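Glycerophosphoryl diester phosphodiesterase (Agrobacterium tumefaciens str. C58, PDB 3KS6) is a magnesium-binding TIM-barrel protein of the glycerophosphoryl diester phosphodiesterase family, with its metal ion held at the carboxyl end of the barrel strands. Local coordinates at residues A6-G11 and V228-R233; E32-D37 and V100-E105; M131-T136 and T152-L157. One frame throughout, in Å; residues are numbered along the deposited sequence.

Contact 1 of 3, residues A6-G11 and V228-R233; sequences ASHRGG and VFTTDR. With ACT (acetate ion), chain H.
H8 and D232 meet where the first and last parallel strands of a TIM barrel, 4-8 and 228-231, close the ring. ND1 of H8 donates to OD1 of D232 at 2.7 Å. The oxygen lies in the imidazole plane, but the ring approaches from the syn side and 32° out of the carboxylate plane. The two side chains run side by side, and OD1 also hydrogen-bonds T12. Across the ring, NE2 donates to OXT of an acetate ion, probably from the crystallisation liquor, at 2.9 Å and also hydrogen-bonds an unidentified ligand, while NH2 of R9 reaches the same OXT at 2.7 Å. With CG of R9 covering one imidazole face, the ring is bounded at two points of its rim and over that face.

Behind them the backbones pair in parallel: A6 N donates to F229 O, T231 N to A6 O, and H8 N to T231 O. A type II turn from S7 to G10 swings the chain toward helix 12-15. T231 OG1, anti to its own nitrogen (chi1 -178°), accepts from R233 N in an ST turn and also hydrogen-bonds A212 O, and CG2 of T230 packs on CB of A6 at 3.7 Å.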
loop_
_atom_site.group_PDB
_atom_site.type_symbol
_atom_site.label_atom_id
_atom_site.label_comp_id
_atom_site.label_asym_id
_atom_site.label_seq_id
_atom_site.Cartn_x
_atom_site.Cartn_y
_atom_site.Cartn_z
ATOM N N ALA A 6 -6.210 5.979 2.035
ATOM C CA ALA A 6 -5.645 4.704 2.460
ATOM C C ALA A 6 -4.634 4.931 3.580
ATOM O O ALA A 6 -3.750 5.741 3.444
ATOM C CB ALA A 6 -4.979 3.939 1.282
ATOM N N SER A 7 -4.760 4.192 4.676
ATOM C CA SER A 7 -3.881 4.347 5.823
ATOM C C SER A 7 -2.576 3.584 5.591
ATOM O O SER A 7 -2.586 2.361 5.533
ATOM C CB SER A 7 -4.579 3.794 7.054
ATOM O OG SER A 7 -3.783 3.815 8.216
ATOM N N HIS A 8 -1.463 4.320 5.475
ATOM C CA HIS A 8 -0.162 3.761 5.075
ATOM C C HIS A 8 0.429 2.962 6.208
ATOM O O HIS A 8 0.763 3.504 7.249
ATOM C CB HIS A 8 0.775 4.891 4.631
ATOM C CG HIS A 8 2.060 4.429 3.997
ATOM N ND1 HIS A 8 3.310 4.791 4.476
ATOM C CD2 HIS A 8 2.284 3.663 2.900
ATOM C CE1 HIS A 8 4.239 4.233 3.718
ATOM N NE2 HIS A 8 3.650 3.574 2.734
ATOM N N ARG A 9 0.528 1.659 6.002
ATOM C CA ARG A 9 1.074 0.748 6.995
ATOM C C ARG A 9 0.281 0.782 8.320
ATOM O O ARG A 9 0.815 0.510 9.387
ATOM C CB ARG A 9 2.568 1.017 7.245
ATOM C CG ARG A 9 3.385 1.159 5.971
ATOM C CD ARG A 9 4.873 1.267 6.240
ATOM N NE ARG A 9 5.562 1.756 5.042
ATOM C CZ ARG A 9 6.780 2.279 5.013
ATOM N NH1 ARG A 9 7.514 2.393 6.113
ATOM N NH2 ARG A 9 7.259 2.707 3.854
ATOM N N GLY A 10 -1.008 1.100 8.237
ATOM C CA GLY A 10 -1.834 1.230 9.410
ATOM C C GLY A 10 -1.758 2.594 10.075
ATOM O O GLY A 10 -2.371 2.773 11.099
ATOM N N GLY A 11 -0.964 3.523 9.503
ATOM C CA GLY A 11 -0.841 4.917 9.982
ATOM C C GLY A 11 0.470 5.108 10.737
ATOM O O GLY A 11 0.467 5.412 11.941
ATOM N N VAL A 228 -7.048 8.310 -5.106
ATOM C CA VAL A 228 -6.739 7.783 -3.797
ATOM C C VAL A 228 -5.345 8.270 -3.459
ATOM O O VAL A 228 -4.556 8.570 -4.393
ATOM C CB VAL A 228 -6.737 6.245 -3.806
ATOM C CG1 VAL A 228 -5.722 5.693 -4.840
ATOM C CG2 VAL A 228 -6.473 5.653 -2.378
ATOM N N PHE A 229 -5.071 8.374 -2.157
ATOM C CA PHE A 229 -3.697 8.583 -1.666
ATOM C C PHE A 229 -3.460 7.790 -0.422
ATOM O O PHE A 229 -4.391 7.566 0.363
ATOM C CB PHE A 229 -3.355 10.063 -1.444
ATOM C CG PHE A 229 -4.198 10.757 -0.394
ATOM C CD1 PHE A 229 -3.766 10.799 0.904
ATOM C CD2 PHE A 229 -5.370 11.431 -0.736
ATOM C CE1 PHE A 229 -4.549 11.422 1.929
ATOM C CE2 PHE A 229 -6.138 12.102 0.245
ATOM C CZ PHE A 229 -5.720 12.098 1.570
ATOM N N THR A 230 -2.228 7.298 -0.255
ATOM C CA THR A 230 -1.806 6.705 1.009
ATOM C C THR A 230 -1.190 7.790 1.902
ATOM O O THR A 230 -0.586 8.754 1.433
ATOM C CB THR A 230 -0.817 5.591 0.848
ATOM O OG1 THR A 230 0.360 6.086 0.187
ATOM C CG2 THR A 230 -1.482 4.380 0.074
ATOM N N THR A 231 -1.404 7.639 3.209
ATOM C CA THR A 231 -0.925 8.610 4.209
ATOM C C THR A 231 -0.538 7.964 5.517
ATOM O O THR A 231 -1.206 7.062 6.024
ATOM C CB THR A 231 -1.991 9.728 4.511
ATOM O OG1 THR A 231 -1.498 10.702 5.472
ATOM C CG2 THR A 231 -3.317 9.114 5.005
ATOM N N ASP A 232 0.551 8.458 6.082
ATOM C CA ASP A 232 0.989 8.073 7.421
ATOM C C ASP A 232 0.220 8.794 8.523
ATOM O O ASP A 232 0.456 8.502 9.701
ATOM C CB ASP A 232 2.489 8.371 7.624
ATOM C CG ASP A 232 3.382 7.338 7.001
ATOM O OD1 ASP A 232 2.898 6.234 6.664
ATOM O OD2 ASP A 232 4.596 7.644 6.889
ATOM N N ARG A 233 -0.678 9.722 8.146
ATOM C CA ARG A 233 -1.494 10.474 9.111
ATOM C C ARG A 233 -2.990 10.404 8.741
ATOM O O ARG A 233 -3.611 11.421 8.386
ATOM C CB ARG A 233 -1.016 11.930 9.191
ATOM C CG ARG A 233 0.373 12.080 9.838
ATOM C CD ARG A 233 0.624 13.535 10.266
ATOM N NE ARG A 233 1.888 13.748 11.011
ATOM C CZ ARG A 233 3.083 14.049 10.486
ATOM N NH1 ARG A 233 3.272 14.134 9.166
ATOM N NH2 ARG A 233 4.133 14.250 11.287
HETATM C C ACT H . 6.416 3.806 0.505
HETATM O O ACT H . 6.375 5.029 0.809
HETATM O OXT ACT H . 6.104 2.957 1.383
HETATM C CH3 ACT H . 6.828 3.361 -0.864
#

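Contact 2 of 3, residues E32-D37 and V100-E105; sequences EEVEFD and VNFRCE. With MG (magnesium ion), chain F.
The magnesium site of this TIM barrel is built on neighbouring parallel strands 33-40 and 101-106, whose E35, D37 and E105 point to one side of the sheet. OE2 of E35 and OD1 of D37 bind the metal at 2.1 Å, OE1 of E105 at 2.0 Å. Two waters and one atom from elsewhere also bind it. One water donates to both OE1 of E35 and OD2 of D37, tying down the second oxygens of these two carboxylates. The D37 and E105 side chains run side by side, their carboxylate planes turned 81° apart.

With CG anti to the backbone N (chi1 172°) and the chain extended on to NE, R103 crosses E35 on that side, its CD 3.7 Å from CG of E35. Its NE and NH1 reach E35 and E33 through one water each, and OE2 of E33 pairs with R4. On the reverse side V34, F36 and F102 lie against helix 88-95, and C104 beside strand 135-139. Here F36 turns its edge to the face of F102 (T-shaped, planes at 75°), and CA of C104 sits over a face of F36. Five backbone bonds join the strands, ending with E105 N to F36 O at 2.8 Å.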
loop_
_atom_site.group_PDB
_atom_site.type_symbol
_atom_site.label_atom_id
_atom_site.label_comp_id
_atom_site.label_asym_id
_atom_site.label_seq_id
_atom_site.Cartn_x
_atom_site.Cartn_y
_atom_site.Cartn_z
ATOM N N GLU A 32 -11.222 4.482 3.634
ATOM C CA GLU A 32 -11.633 3.442 2.714
ATOM C C GLU A 32 -10.720 2.263 2.601
ATOM O O GLU A 32 -11.192 1.186 2.307
ATOM C CB GLU A 32 -11.818 4.041 1.327
ATOM C CG GLU A 32 -13.020 4.995 1.248
ATOM C CD GLU A 32 -12.755 6.306 1.917
ATOM O OE1 GLU A 32 -11.651 6.814 1.658
ATOM O OE2 GLU A 32 -13.621 6.838 2.676
ATOM N N GLU A 33 -9.412 2.470 2.797
ATOM C CA GLU A 33 -8.441 1.380 2.688
ATOM C C GLU A 33 -7.338 1.438 3.734
ATOM O O GLU A 33 -7.024 2.488 4.293
ATOM C CB GLU A 33 -7.782 1.393 1.295
ATOM C CG GLU A 33 -8.723 1.122 0.147
ATOM C CD GLU A 33 -8.110 1.410 -1.230
ATOM O OE1 GLU A 33 -6.916 1.739 -1.305
ATOM O OE2 GLU A 33 -8.842 1.347 -2.233
ATOM N N VAL A 34 -6.774 0.273 3.992
ATOM C CA VAL A 34 -5.555 0.144 4.762
ATOM C C VAL A 34 -4.509 -0.375 3.798
ATOM O O VAL A 34 -4.787 -1.306 3.028
ATOM C CB VAL A 34 -5.702 -0.778 5.982
ATOM C CG1 VAL A 34 -6.014 -2.212 5.580
ATOM C CG2 VAL A 34 -4.438 -0.712 6.887
ATOM N N GLU A 35 -3.331 0.269 3.781
ATOM C CA GLU A 35 -2.222 -0.175 2.947
ATOM C C GLU A 35 -1.207 -0.968 3.778
ATOM O O GLU A 35 -0.916 -0.598 4.904
ATOM C CB GLU A 35 -1.539 1.003 2.231
ATOM C CG GLU A 35 -0.554 0.529 1.116
ATOM C CD GLU A 35 0.886 0.291 1.573
ATOM O OE1 GLU A 35 1.238 0.599 2.712
ATOM O OE2 GLU A 35 1.686 -0.244 0.764
ATOM N N PHE A 36 -0.641 -2.023 3.197
ATOM C CA PHE A 36 0.382 -2.820 3.848
ATOM C C PHE A 36 1.168 -3.611 2.812
ATOM O O PHE A 36 0.712 -3.798 1.681
ATOM C CB PHE A 36 -0.276 -3.775 4.872
ATOM C CG PHE A 36 -1.277 -4.703 4.241
ATOM C CD1 PHE A 36 -2.576 -4.262 4.013
ATOM C CD2 PHE A 36 -0.904 -5.971 3.807
ATOM C CE1 PHE A 36 -3.491 -5.063 3.411
ATOM C CE2 PHE A 36 -1.824 -6.797 3.194
ATOM C CZ PHE A 36 -3.138 -6.353 3.013
ATOM N N ASP A 37 2.346 -4.066 3.232
ATOM C CA ASP A 37 3.292 -4.808 2.387
ATOM C C ASP A 37 3.472 -6.192 3.035
ATOM O O ASP A 37 3.293 -6.351 4.228
ATOM C CB ASP A 37 4.642 -4.090 2.361
ATOM C CG ASP A 37 4.506 -2.578 2.317
ATOM O OD1 ASP A 37 4.170 -2.018 1.236
ATOM O OD2 ASP A 37 4.729 -1.938 3.369
ATOM N N VAL A 100 -13.511 -1.055 5.981
ATOM C CA VAL A 100 -12.220 -0.684 5.324
ATOM C C VAL A 100 -11.654 -1.893 4.570
ATOM O O VAL A 100 -11.614 -2.992 5.111
ATOM C CB VAL A 100 -11.236 -0.192 6.396
ATOM C CG1 VAL A 100 -9.834 0.161 5.809
ATOM C CG2 VAL A 100 -11.852 1.003 7.145
ATOM N N ASN A 101 -11.173 -1.667 3.348
ATOM C CA ASN A 101 -10.680 -2.723 2.493
ATOM C C ASN A 101 -9.177 -2.670 2.351
ATOM O O ASN A 101 -8.549 -1.800 2.923
ATOM C CB ASN A 101 -11.389 -2.658 1.174
ATOM C CG ASN A 101 -12.861 -2.998 1.312
ATOM O OD1 ASN A 101 -13.254 -3.793 2.169
ATOM N ND2 ASN A 101 -13.667 -2.402 0.481
ATOM N N PHE A 102 -8.612 -3.626 1.610
ATOM C CA PHE A 102 -7.168 -3.819 1.595
ATOM C C PHE A 102 -6.538 -3.236 0.341
ATOM O O PHE A 102 -7.094 -3.394 -0.759
ATOM C CB PHE A 102 -6.842 -5.323 1.567
ATOM C CG PHE A 102 -6.882 -6.054 2.915
ATOM C CD1 PHE A 102 -7.087 -5.425 4.122
ATOM C CD2 PHE A 102 -6.566 -7.411 2.938
ATOM C CE1 PHE A 102 -7.047 -6.131 5.320
ATOM C CE2 PHE A 102 -6.517 -8.110 4.156
ATOM C CZ PHE A 102 -6.774 -7.446 5.336
ATOM N N ARG A 103 -5.366 -2.620 0.520
ATOM C CA ARG A 103 -4.465 -2.226 -0.553
ATOM C C ARG A 103 -3.139 -2.968 -0.211
ATOM O O ARG A 103 -2.390 -2.591 0.699
ATOM C CB ARG A 103 -4.306 -0.699 -0.630
ATOM C CG ARG A 103 -3.223 -0.199 -1.617
ATOM C CD ARG A 103 -3.059 1.255 -1.442
ATOM N NE ARG A 103 -1.896 1.845 -2.098
ATOM C CZ ARG A 103 -1.937 2.814 -3.006
ATOM N NH1 ARG A 103 -3.085 3.388 -3.393
ATOM N NH2 ARG A 103 -0.790 3.286 -3.459
ATOM N N CYS A 104 -2.913 -4.052 -0.916
ATOM C CA CYS A 104 -1.822 -4.970 -0.634
ATOM C C CYS A 104 -0.636 -4.735 -1.565
ATOM O O CYS A 104 -0.790 -4.878 -2.765
ATOM C CB CYS A 104 -2.367 -6.401 -0.823
ATOM S SG CYS A 104 -1.145 -7.701 -0.609
ATOM N N GLU A 105 0.544 -4.443 -1.032
ATOM C CA GLU A 105 1.727 -4.228 -1.890
ATOM C C GLU A 105 2.618 -5.445 -1.912
ATOM O O GLU A 105 2.963 -5.978 -0.863
ATOM C CB GLU A 105 2.543 -2.998 -1.449
ATOM C CG GLU A 105 3.583 -2.603 -2.495
ATOM C CD GLU A 105 4.432 -1.416 -2.096
ATOM O OE1 GLU A 105 4.006 -0.609 -1.221
ATOM O OE2 GLU A 105 5.571 -1.333 -2.630
HETATM MG MG MG F . 3.740 -0.057 0.723
HETATM O O HOH W 1 -5.490 1.820 -3.677
HETATM O O HOH W 2 0.651 0.313 -1.916
HETATM O O HOH W 3 3.737 0.443 2.785
HETATM O O HOH W 4 5.762 0.469 0.669
#

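Contact 3 of 3, residues M131-T136 and T152-L157; sequences MLERTT and TTRPRL
The carbonyl oxygen of T135 is gripped side-on by the R154 guanidinium, with NE donating at 2.9 Å and NH2 more loosely at 3.3 Å. The oxygen lies in the guanidinium plane for both bonds. NE approaches within the carbonyl plane, whereas NH2 stands 56° above it, so the first bond is the better directed. R154 reaches this position by folding back on itself: its chain bends at chi2 (-57°) and chi3 (-56°).

The guanidinium is sandwiched between E133 O, which lies 3.1 Å above one face without hydrogen-bond geometry, and CD of P155 against the opposite one. The carboxylate of E133 stands nearly upright to the guanidinium and forms only a long salt bridge, OE1 to NH1 at 3.6 Å; a water links OE1 to OG1 of T153. CD1 of L132 packs against CG of R154, while OG1 of T136 faces CB of P155 at 3.8 Å.

Each segment is also braced internally. M131 O takes T135 OG1 and R134 N from opposite faces, and OG1 of T152 accepts from R154 N in an ST turn. The contact joins the N-terminal ends of the two strands of the beta-alpha-beta unit 135-139, 142-151, 156-160 in the TIM barrel. Its polarity implies that one arginine, placed where the crossover returns, ties these strand starts together through one main-chain oxygen, T135 O.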
loop_
_atom_site.group_PDB
_atom_site.type_symbol
_atom_site.label_atom_id
_atom_site.label_comp_id
_atom_site.label_asym_id
_atom_site.label_seq_id
_atom_site.Cartn_x
_atom_site.Cartn_y
_atom_site.Cartn_z
HETATM N N MSE A 131 -10.726 -12.487 2.133
HETATM C CA MSE A 131 -10.401 -11.077 1.923
HETATM C C MSE A 131 -10.004 -10.755 0.478
HETATM O O MSE A 131 -9.823 -9.575 0.164
HETATM C CB MSE A 131 -9.309 -10.623 2.889
HETATM C CG MSE A 131 -9.737 -10.580 4.339
HETATM SE SE MSE A 131 -11.161 -9.271 4.622
HETATM C CE MSE A 131 -10.247 -7.660 4.093
ATOM N N LEU A 132 -9.879 -11.748 -0.414
ATOM C CA LEU A 132 -9.445 -11.472 -1.778
ATOM C C LEU A 132 -10.351 -10.477 -2.471
ATOM O O LEU A 132 -9.881 -9.569 -3.135
ATOM C CB LEU A 132 -9.399 -12.739 -2.645
ATOM C CG LEU A 132 -8.782 -12.580 -4.048
ATOM C CD1 LEU A 132 -7.363 -12.021 -3.974
ATOM C CD2 LEU A 132 -8.821 -13.919 -4.818
ATOM N N GLU A 133 -11.663 -10.673 -2.328
ATOM C CA GLU A 133 -12.638 -9.810 -2.992
ATOM C C GLU A 133 -12.695 -8.408 -2.418
ATOM O O GLU A 133 -13.387 -7.552 -2.968
ATOM C CB GLU A 133 -14.031 -10.458 -3.001
ATOM C CG GLU A 133 -14.067 -11.801 -3.772
ATOM C CD GLU A 133 -13.342 -11.732 -5.144
ATOM O OE1 GLU A 133 -13.683 -10.859 -5.994
ATOM O OE2 GLU A 133 -12.416 -12.554 -5.356
ATOM N N ARG A 134 -11.980 -8.174 -1.324
ATOM C CA ARG A 134 -11.845 -6.840 -0.772
ATOM C C ARG A 134 -10.434 -6.300 -0.917
ATOM O O ARG A 134 -10.050 -5.399 -0.195
ATOM C CB ARG A 134 -12.238 -6.842 0.689
ATOM C CG ARG A 134 -13.708 -7.213 0.923
ATOM C CD ARG A 134 -14.018 -7.460 2.407
ATOM N NE ARG A 134 -13.567 -6.406 3.298
ATOM C CZ ARG A 134 -13.567 -6.485 4.623
ATOM N NH1 ARG A 134 -14.010 -7.574 5.243
ATOM N NH2 ARG A 134 -13.121 -5.458 5.322
ATOM N N THR A 135 -9.669 -6.817 -1.866
ATOM C CA THR A 135 -8.271 -6.409 -2.000
ATOM C C THR A 135 -7.972 -5.788 -3.376
ATOM O O THR A 135 -8.458 -6.265 -4.422
ATOM C CB THR A 135 -7.321 -7.616 -1.775
ATOM O OG1 THR A 135 -7.509 -8.115 -0.459
ATOM C CG2 THR A 135 -5.838 -7.201 -1.933
ATOM N N THR A 136 -7.212 -4.696 -3.334
ATOM C CA THR A 136 -6.539 -4.105 -4.506
ATOM C C THR A 136 -5.056 -4.394 -4.328
ATOM O O THR A 136 -4.534 -4.291 -3.220
ATOM C CB THR A 136 -6.753 -2.560 -4.546
ATOM O OG1 THR A 136 -8.093 -2.285 -4.971
ATOM C CG2 THR A 136 -5.776 -1.867 -5.485
ATOM N N THR A 152 -5.026 -12.941 -10.906
ATOM C CA THR A 152 -6.222 -12.424 -10.242
ATOM C C THR A 152 -6.907 -11.404 -11.101
ATOM O O THR A 152 -6.263 -10.739 -11.915
ATOM C CB THR A 152 -5.895 -11.814 -8.834
ATOM O OG1 THR A 152 -7.111 -11.466 -8.166
ATOM C CG2 THR A 152 -4.997 -10.562 -8.911
ATOM N N THR A 153 -8.226 -11.338 -10.942
ATOM C CA THR A 153 -9.041 -10.355 -11.603
ATOM C C THR A 153 -9.234 -9.136 -10.706
ATOM O O THR A 153 -9.896 -8.189 -11.116
ATOM C CB THR A 153 -10.422 -10.938 -11.930
ATOM O OG1 THR A 153 -10.972 -11.479 -10.723
ATOM C CG2 THR A 153 -10.268 -12.042 -12.947
ATOM N N ARG A 154 -8.662 -9.151 -9.492
ATOM C CA ARG A 154 -8.739 -7.994 -8.599
ATOM C C ARG A 154 -8.046 -6.773 -9.188
ATOM O O ARG A 154 -7.161 -6.913 -10.010
ATOM C CB ARG A 154 -8.156 -8.316 -7.209
ATOM C CG ARG A 154 -8.910 -9.443 -6.431
ATOM C CD ARG A 154 -10.392 -9.099 -6.266
ATOM N NE ARG A 154 -10.549 -7.804 -5.621
ATOM C CZ ARG A 154 -11.639 -7.034 -5.659
ATOM N NH1 ARG A 154 -12.729 -7.401 -6.307
ATOM N NH2 ARG A 154 -11.627 -5.867 -5.048
ATOM N N PRO A 155 -8.457 -5.570 -8.771
ATOM C CA PRO A 155 -7.807 -4.393 -9.316
ATOM C C PRO A 155 -6.337 -4.343 -8.961
ATOM O O PRO A 155 -5.969 -4.774 -7.879
ATOM C CB PRO A 155 -8.540 -3.243 -8.646
ATOM C CG PRO A 155 -9.855 -3.829 -8.189
ATOM C CD PRO A 155 -9.498 -5.207 -7.804
ATOM N N ARG A 156 -5.534 -3.822 -9.898
ATOM C CA ARG A 156 -4.092 -3.639 -9.748
ATOM C C ARG A 156 -3.724 -2.178 -10.011
ATOM O O ARG A 156 -4.352 -1.520 -10.865
ATOM C CB ARG A 156 -3.334 -4.500 -10.763
ATOM C CG ARG A 156 -3.474 -6.013 -10.591
ATOM C CD ARG A 156 -3.214 -6.785 -11.910
ATOM N NE ARG A 156 -4.303 -6.633 -12.903
ATOM C CZ ARG A 156 -4.211 -5.990 -14.076
ATOM N NH1 ARG A 156 -3.070 -5.485 -14.496
ATOM N NH2 ARG A 156 -5.278 -5.884 -14.861
ATOM N N LEU A 157 -2.695 -1.690 -9.315
ATOM C CA LEU A 157 -2.134 -0.379 -9.616
ATOM C C LEU A 157 -0.605 -0.437 -9.540
ATOM O O LEU A 157 -0.048 -1.043 -8.626
ATOM C CB LEU A 157 -2.703 0.731 -8.740
ATOM C CG LEU A 157 -2.223 0.888 -7.310
ATOM C CD1 LEU A 157 -1.047 1.816 -7.212
ATOM C CD2 LEU A 157 -3.323 1.391 -6.378
HETATM O O HOH W 5 -12.777 -10.214 -8.460
#

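In the fold
All three contacts belong to the curled sheet of the barrel. Contact 2 is nested within the long loop that contact 1 closes, and their centres are 9 Å apart. They share an interface: S7 O probably accepts from E35 N (2.8 Å), and CD2 of H8 approaches OE1 of E35 at 3.2 Å, bringing the histidine of contact 1 beside the magnesium site of contact 2. Contact 3 follows contact 2 along the chain, with centres 10 Å apart; C104 N and T136 O, 2.8 Å apart, continue the sheet between them. Contact 3 does not touch contact 1. The H8 side chain is about 4 Å from the magnesium ion, that of L157 about 9 Å.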